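Local coordinates for protein DNA polymerase III subunit delta (Bacillus subtilis, PDB 3ZH9) that probably serves in the clamp loader complex as the wrench that opens the beta sliding clamp dimer, so that it can be loaded onto primed DNA, at residues A[67-72]-A[110-115]; A[13-18]-A[137-142]. All blocks are in the same frame, centred on the assembly; numbering follows the deposited sequence.

Contact 1: A[67-72]-A[110-115]; sequences ETFPFM and APYTVF
Phe69 and Tyr112 meet in an offset edge-to-face (T-shaped) stack, the edge of the phenylalanine directed at one face of the tyrosine with the planes at 85°. Phe69 CD1 lies 3.5 Å from Tyr112 CZ, offset toward the rim. Phe69 CA adds a CH-pi contact to the same ring, 4.3 Å from its centroid. The opposite face of Tyr112 is taken by Ala110 CB, from its own segment. At the CB end of the side chain, Pro70 crosses the tyrosine at about a right angle and sets its CD 3.6 Å from Tyr112 CB. At the far end the phenol donates a hydrogen bond from Tyr112 OH to Glu67 O at 3.0 Å, reaching the oxygen from above the carbonyl plane. With CG lodged between the backbone N and the carbonyl carbon (chi1 41°), the ring swings toward 67-72, where its face meets Phe69 and its hydroxyl reaches Glu67 O. Thr68 O sits 3.1 Å from Tyr112 CE1, and Arg76 NE hydrogen-bonds to the same oxygen and helps position it. A type I turn from Ala110 to Thr113, closed by Thr113 N to Ala110 O, holds the tyrosine at this corner, while Thr113 OG1 bonds to Ala66 O. The arrangement joins the exit of helix 59-66 to the turn leading into strand 113-119, within a parallel-sheet alpha/beta domain of the P-loop NTPase clan.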
loop_
_atom_site.group_PDB
_atom_site.type_symbol
_atom_site.label_atom_id
_atom_site.label_comp_id
_atom_site.label_asym_id
_atom_site.label_seq_id
_atom_site.Cartn_x
_atom_site.Cartn_y
_atom_site.Cartn_z
ATOM N N GLU A 67 27.448 5.795 -14.989
ATOM C CA GLU A 67 28.780 6.339 -15.158
ATOM C C GLU A 67 28.896 7.328 -16.317
ATOM O O GLU A 67 29.981 7.773 -16.658
ATOM C CB GLU A 67 29.818 5.218 -15.200
ATOM C CG GLU A 67 30.412 4.989 -13.811
ATOM C CD GLU A 67 30.899 3.575 -13.587
ATOM O OE1 GLU A 67 30.860 2.769 -14.547
ATOM O OE2 GLU A 67 31.322 3.275 -12.444
ATOM N N THR A 68 27.757 7.697 -16.890
ATOM C CA THR A 68 27.711 8.708 -17.939
ATOM C C THR A 68 27.462 10.076 -17.318
ATOM O O THR A 68 26.631 10.205 -16.417
ATOM C CB THR A 68 26.558 8.415 -18.914
ATOM O OG1 THR A 68 26.738 7.116 -19.483
ATOM C CG2 THR A 68 26.517 9.448 -20.031
ATOM N N PHE A 69 28.177 11.096 -17.787
ATOM C CA PHE A 69 27.909 12.464 -17.366
ATOM C C PHE A 69 26.460 12.825 -17.666
ATOM O O PHE A 69 25.894 12.365 -18.658
ATOM C CB PHE A 69 28.819 13.464 -18.089
ATOM C CG PHE A 69 30.276 13.299 -17.777
ATOM C CD1 PHE A 69 30.688 12.715 -16.591
ATOM C CD2 PHE A 69 31.241 13.737 -18.678
ATOM C CE1 PHE A 69 32.035 12.563 -16.302
ATOM C CE2 PHE A 69 32.590 13.591 -18.396
ATOM C CZ PHE A 69 32.986 13.003 -17.202
ATOM N N PRO A 70 25.858 13.667 -16.817
ATOM C CA PRO A 70 24.548 14.199 -17.188
ATOM C C PRO A 70 24.657 15.002 -18.477
ATOM O O PRO A 70 25.719 15.528 -18.850
ATOM C CB PRO A 70 24.192 15.130 -16.020
ATOM C CG PRO A 70 25.117 14.744 -14.909
ATOM C CD PRO A 70 26.366 14.251 -15.567
ATOM N N PHE A 71 23.540 15.103 -19.170
ATOM C CA PHE A 71 23.538 15.807 -20.427
ATOM C C PHE A 71 22.765 17.098 -20.260
ATOM O O PHE A 71 21.553 17.081 -20.025
ATOM C CB PHE A 71 22.941 14.918 -21.526
ATOM C CG PHE A 71 22.832 15.594 -22.862
ATOM C CD1 PHE A 71 23.962 16.003 -23.538
ATOM C CD2 PHE A 71 21.594 15.808 -23.440
ATOM C CE1 PHE A 71 23.862 16.618 -24.761
ATOM C CE2 PHE A 71 21.488 16.417 -24.674
ATOM C CZ PHE A 71 22.620 16.826 -25.331
ATOM N N MET A 72 23.478 18.214 -20.376
ATOM C CA MET A 72 22.882 19.533 -20.208
ATOM C C MET A 72 22.068 19.588 -18.927
ATOM O O MET A 72 20.933 20.069 -18.911
ATOM C CB MET A 72 22.023 19.887 -21.416
ATOM C CG MET A 72 22.839 20.012 -22.701
ATOM S SD MET A 72 21.853 20.349 -24.159
ATOM C CE MET A 72 23.142 20.535 -25.388
ATOM N N ALA A 110 29.277 7.408 -9.162
ATOM C CA ALA A 110 29.556 8.614 -9.939
ATOM C C ALA A 110 28.921 9.805 -9.238
ATOM O O ALA A 110 27.737 9.771 -8.923
ATOM C CB ALA A 110 29.022 8.481 -11.349
ATOM N N PRO A 111 29.704 10.864 -8.995
ATOM C CA PRO A 111 29.216 11.952 -8.138
ATOM C C PRO A 111 28.061 12.725 -8.775
ATOM O O PRO A 111 27.269 13.382 -8.088
ATOM C CB PRO A 111 30.448 12.839 -7.975
ATOM C CG PRO A 111 31.274 12.581 -9.217
ATOM C CD PRO A 111 31.050 11.130 -9.543
ATOM N N TYR A 112 27.950 12.612 -10.092
ATOM C CA TYR A 112 26.948 13.349 -10.852
ATOM C C TYR A 112 25.667 12.536 -11.074
ATOM O O TYR A 112 24.721 13.001 -11.702
ATOM C CB TYR A 112 27.552 13.744 -12.195
ATOM C CG TYR A 112 28.393 12.636 -12.811
ATOM C CD1 TYR A 112 27.802 11.559 -13.473
ATOM C CD2 TYR A 112 29.785 12.668 -12.723
ATOM C CE1 TYR A 112 28.586 10.555 -14.041
ATOM C CE2 TYR A 112 30.575 11.674 -13.281
ATOM C CZ TYR A 112 29.977 10.620 -13.939
ATOM O OH TYR A 112 30.783 9.643 -14.491
ATOM N N THR A 113 25.660 11.316 -10.556
ATOM C CA THR A 113 24.527 10.411 -10.695
ATOM C C THR A 113 23.868 10.159 -9.342
ATOM O O THR A 113 24.548 9.987 -8.326
ATOM C CB THR A 113 24.983 9.046 -11.288
ATOM O OG1 THR A 113 25.345 9.218 -12.657
ATOM C CG2 THR A 113 23.884 7.995 -11.185
ATOM N N VAL A 114 22.544 10.166 -9.326
ATOM C CA VAL A 114 21.795 9.604 -8.205
ATOM C C VAL A 114 21.280 8.220 -8.608
ATOM O O VAL A 114 20.456 8.080 -9.523
ATOM C CB VAL A 114 20.624 10.517 -7.772
ATOM C CG1 VAL A 114 19.844 9.877 -6.601
ATOM C CG2 VAL A 114 21.157 11.921 -7.424
ATOM N N PHE A 115 21.792 7.202 -7.924
ATOM C CA PHE A 115 21.507 5.798 -8.231
ATOM C C PHE A 115 20.554 5.234 -7.165
ATOM O O PHE A 115 20.902 5.175 -5.974
ATOM C CB PHE A 115 22.826 5.022 -8.209
ATOM C CG PHE A 115 22.741 3.626 -8.752
ATOM C CD1 PHE A 115 22.401 2.560 -7.919
ATOM C CD2 PHE A 115 23.037 3.364 -10.095
ATOM C CE1 PHE A 115 22.335 1.257 -8.420
ATOM C CE2 PHE A 115 22.975 2.075 -10.594
ATOM C CZ PHE A 115 22.626 1.017 -9.756
#

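Contact 2: A[13-18]-A[137-142]; sequences EVHPVY and HAFMME
Phe139 carries its CG anti to the backbone N (chi1 -166°), whereas Tyr18 has CG anti to its carbonyl carbon (chi1 -66°), and the two side chains run side by side in the same direction from residues paired in a parallel beta bridge. Their rings are nearly parallel (17°) but displaced too far for a real stack; Tyr18 CD2 lies 3.6 Å from Phe139 CB, and Tyr18 CE2 is as near to Phe139 CD2. His15 completes an aromatic cluster by bringing CD2 within 3.3 Å of Phe139 CD2, rim against rim. Just ahead of the pairing, Val17 CG1 packs on Ala138 CB at 3.6 Å.

One backbone bond crosses between the segments, Phe139 N to Val17 O, 2.9 Å and nearly straight; Phe139 and Met141 continue the pairing with Cys19. A water also donates to Val17 O, and to His137 O where helix 129-137 ends. Tyr18 OH accepts from His15 N at 2.9 Å, which holds the phenol end in place. Asp4 and Val5 of helix 2-10 touch Phe139 as well. The chemistry is thus divided: Val17 O receives two donors, a peptide N-H and a water, while the cluster beside it probably contributes by close apolar packing rather than face-to-face stacking.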
loop_
_atom_site.group_PDB
_atom_site.type_symbol
_atom_site.label_atom_id
_atom_site.label_comp_id
_atom_site.label_asym_id
_atom_site.label_seq_id
_atom_site.Cartn_x
_atom_site.Cartn_y
_atom_site.Cartn_z
ATOM N N GLU A 13 19.603 17.893 0.208
ATOM C CA GLU A 13 20.512 16.791 0.485
ATOM C C GLU A 13 20.128 15.580 -0.349
ATOM O O GLU A 13 19.193 14.835 -0.014
ATOM C CB GLU A 13 20.515 16.471 1.980
ATOM C CG GLU A 13 20.935 17.664 2.828
ATOM C CD GLU A 13 20.638 17.484 4.315
ATOM O OE1 GLU A 13 20.263 16.374 4.745
ATOM O OE2 GLU A 13 20.786 18.467 5.059
ATOM N N VAL A 14 20.828 15.408 -1.466
ATOM C CA VAL A 14 20.554 14.291 -2.360
ATOM C C VAL A 14 21.832 13.492 -2.491
ATOM O O VAL A 14 22.856 14.034 -2.882
ATOM C CB VAL A 14 20.075 14.756 -3.757
ATOM C CG1 VAL A 14 19.473 13.568 -4.534
ATOM C CG2 VAL A 14 19.050 15.864 -3.613
ATOM N N HIS A 15 21.771 12.213 -2.132
ATOM C CA HIS A 15 22.966 11.394 -2.086
ATOM C C HIS A 15 23.132 10.553 -3.356
ATOM O O HIS A 15 22.196 10.391 -4.115
ATOM C CB HIS A 15 22.962 10.567 -0.794
ATOM C CG HIS A 15 22.735 11.415 0.429
ATOM N ND1 HIS A 15 23.615 12.405 0.822
ATOM C CD2 HIS A 15 21.701 11.462 1.306
ATOM C CE1 HIS A 15 23.149 13.003 1.905
ATOM N NE2 HIS A 15 21.987 12.452 2.217
ATOM N N PRO A 16 24.352 10.065 -3.604
ATOM C CA PRO A 16 24.642 9.352 -4.859
ATOM C C PRO A 16 23.989 7.967 -4.923
ATOM O O PRO A 16 23.749 7.487 -6.021
ATOM C CB PRO A 16 26.173 9.226 -4.858
ATOM C CG PRO A 16 26.653 10.309 -3.913
ATOM C CD PRO A 16 25.572 10.375 -2.838
ATOM N N VAL A 17 23.717 7.341 -3.777
ATOM C CA VAL A 17 23.163 5.980 -3.763
ATOM C C VAL A 17 22.058 5.837 -2.700
ATOM O O VAL A 17 22.268 6.147 -1.508
ATOM C CB VAL A 17 24.253 4.903 -3.497
ATOM C CG1 VAL A 17 23.661 3.510 -3.556
ATOM C CG2 VAL A 17 25.415 5.019 -4.476
ATOM N N TYR A 18 20.885 5.379 -3.138
ATOM C CA TYR A 18 19.789 5.025 -2.216
ATOM C C TYR A 18 19.399 3.576 -2.403
ATOM O O TYR A 18 19.491 3.025 -3.505
ATOM C CB TYR A 18 18.529 5.852 -2.460
ATOM C CG TYR A 18 18.669 7.313 -2.154
ATOM C CD1 TYR A 18 19.286 8.171 -3.060
ATOM C CD2 TYR A 18 18.199 7.838 -0.955
ATOM C CE1 TYR A 18 19.407 9.514 -2.799
ATOM C CE2 TYR A 18 18.337 9.186 -0.668
ATOM C CZ TYR A 18 18.929 10.023 -1.602
ATOM O OH TYR A 18 19.068 11.363 -1.342
ATOM N N HIS A 137 27.272 2.012 2.247
ATOM C CA HIS A 137 27.402 3.050 1.227
ATOM C C HIS A 137 26.095 3.695 0.753
ATOM O O HIS A 137 26.111 4.810 0.237
ATOM C CB HIS A 137 28.139 2.491 0.016
ATOM C CG HIS A 137 29.567 2.155 0.289
ATOM N ND1 HIS A 137 30.529 3.120 0.498
ATOM C CD2 HIS A 137 30.203 0.963 0.376
ATOM C CE1 HIS A 137 31.696 2.537 0.701
ATOM N NE2 HIS A 137 31.525 1.228 0.630
ATOM N N ALA A 138 24.974 3.001 0.908
ATOM C CA ALA A 138 23.698 3.541 0.450
ATOM C C ALA A 138 22.915 4.193 1.591
ATOM O O ALA A 138 23.062 3.806 2.742
ATOM C CB ALA A 138 22.863 2.454 -0.220
ATOM N N PHE A 139 22.104 5.194 1.253
ATOM C CA PHE A 139 21.060 5.708 2.135
ATOM C C PHE A 139 19.924 4.702 2.101
ATOM O O PHE A 139 19.180 4.617 1.117
ATOM C CB PHE A 139 20.561 7.089 1.655
ATOM C CG PHE A 139 19.720 7.849 2.676
ATOM C CD1 PHE A 139 18.924 7.184 3.607
ATOM C CD2 PHE A 139 19.721 9.249 2.688
ATOM C CE1 PHE A 139 18.151 7.905 4.543
ATOM C CE2 PHE A 139 18.955 9.981 3.618
ATOM C CZ PHE A 139 18.171 9.304 4.546
ATOM N N MET A 140 19.790 3.948 3.183
ATOM C CA MET A 140 18.779 2.890 3.285
ATOM C C MET A 140 17.483 3.524 3.756
ATOM O O MET A 140 17.497 4.373 4.631
ATOM C CB MET A 140 19.197 1.825 4.312
ATOM C CG MET A 140 20.567 1.188 4.092
ATOM S SD MET A 140 20.662 0.135 2.616
ATOM C CE MET A 140 19.356 -1.066 2.886
ATOM N N MET A 141 16.370 3.122 3.166
ATOM C CA MET A 141 15.073 3.586 3.620
ATOM C C MET A 141 14.101 2.431 3.556
ATOM O O MET A 141 13.893 1.820 2.506
ATOM C CB MET A 141 14.578 4.730 2.753
ATOM C CG MET A 141 13.298 5.360 3.256
ATOM S SD MET A 141 12.315 6.098 1.927
ATOM C CE MET A 141 11.586 4.684 1.093
ATOM N N GLU A 142 13.504 2.116 4.685
ATOM C CA GLU A 142 12.534 1.039 4.699
ATOM C C GLU A 142 11.119 1.593 4.657
ATOM O O GLU A 142 10.760 2.419 5.492
ATOM C CB GLU A 142 12.707 0.199 5.954
ATOM C CG GLU A 142 11.669 -0.879 6.074
ATOM C CD GLU A 142 11.755 -1.587 7.401
ATOM O OE1 GLU A 142 12.060 -0.914 8.408
ATOM O OE2 GLU A 142 11.524 -2.810 7.432
HETATM O O HOH W 1 24.837 7.540 -0.782
#

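How the contacts relate
Contact 1 and contact 2 belong to the same five-stranded parallel sheet, in which strand 113-119 lies beside strand 17-21, and strand 139-142 is the edge strand next to that. Their centres are about 15 Å apart, and they meet directly: Phe115 N lies 2.7 Å from Pro16 O and Phe115 O 2.8 Å from Tyr18 N, both probable hydrogen bonds. Val114 adds packing, its CG2 being 3.7 Å from Val14 CG1. In sequence, contact 1 is nested within the span closed by contact 2. Glycerol, probably from the crystallisation liquor, hydrogen-bonds to His137 NE2 beside contact 2.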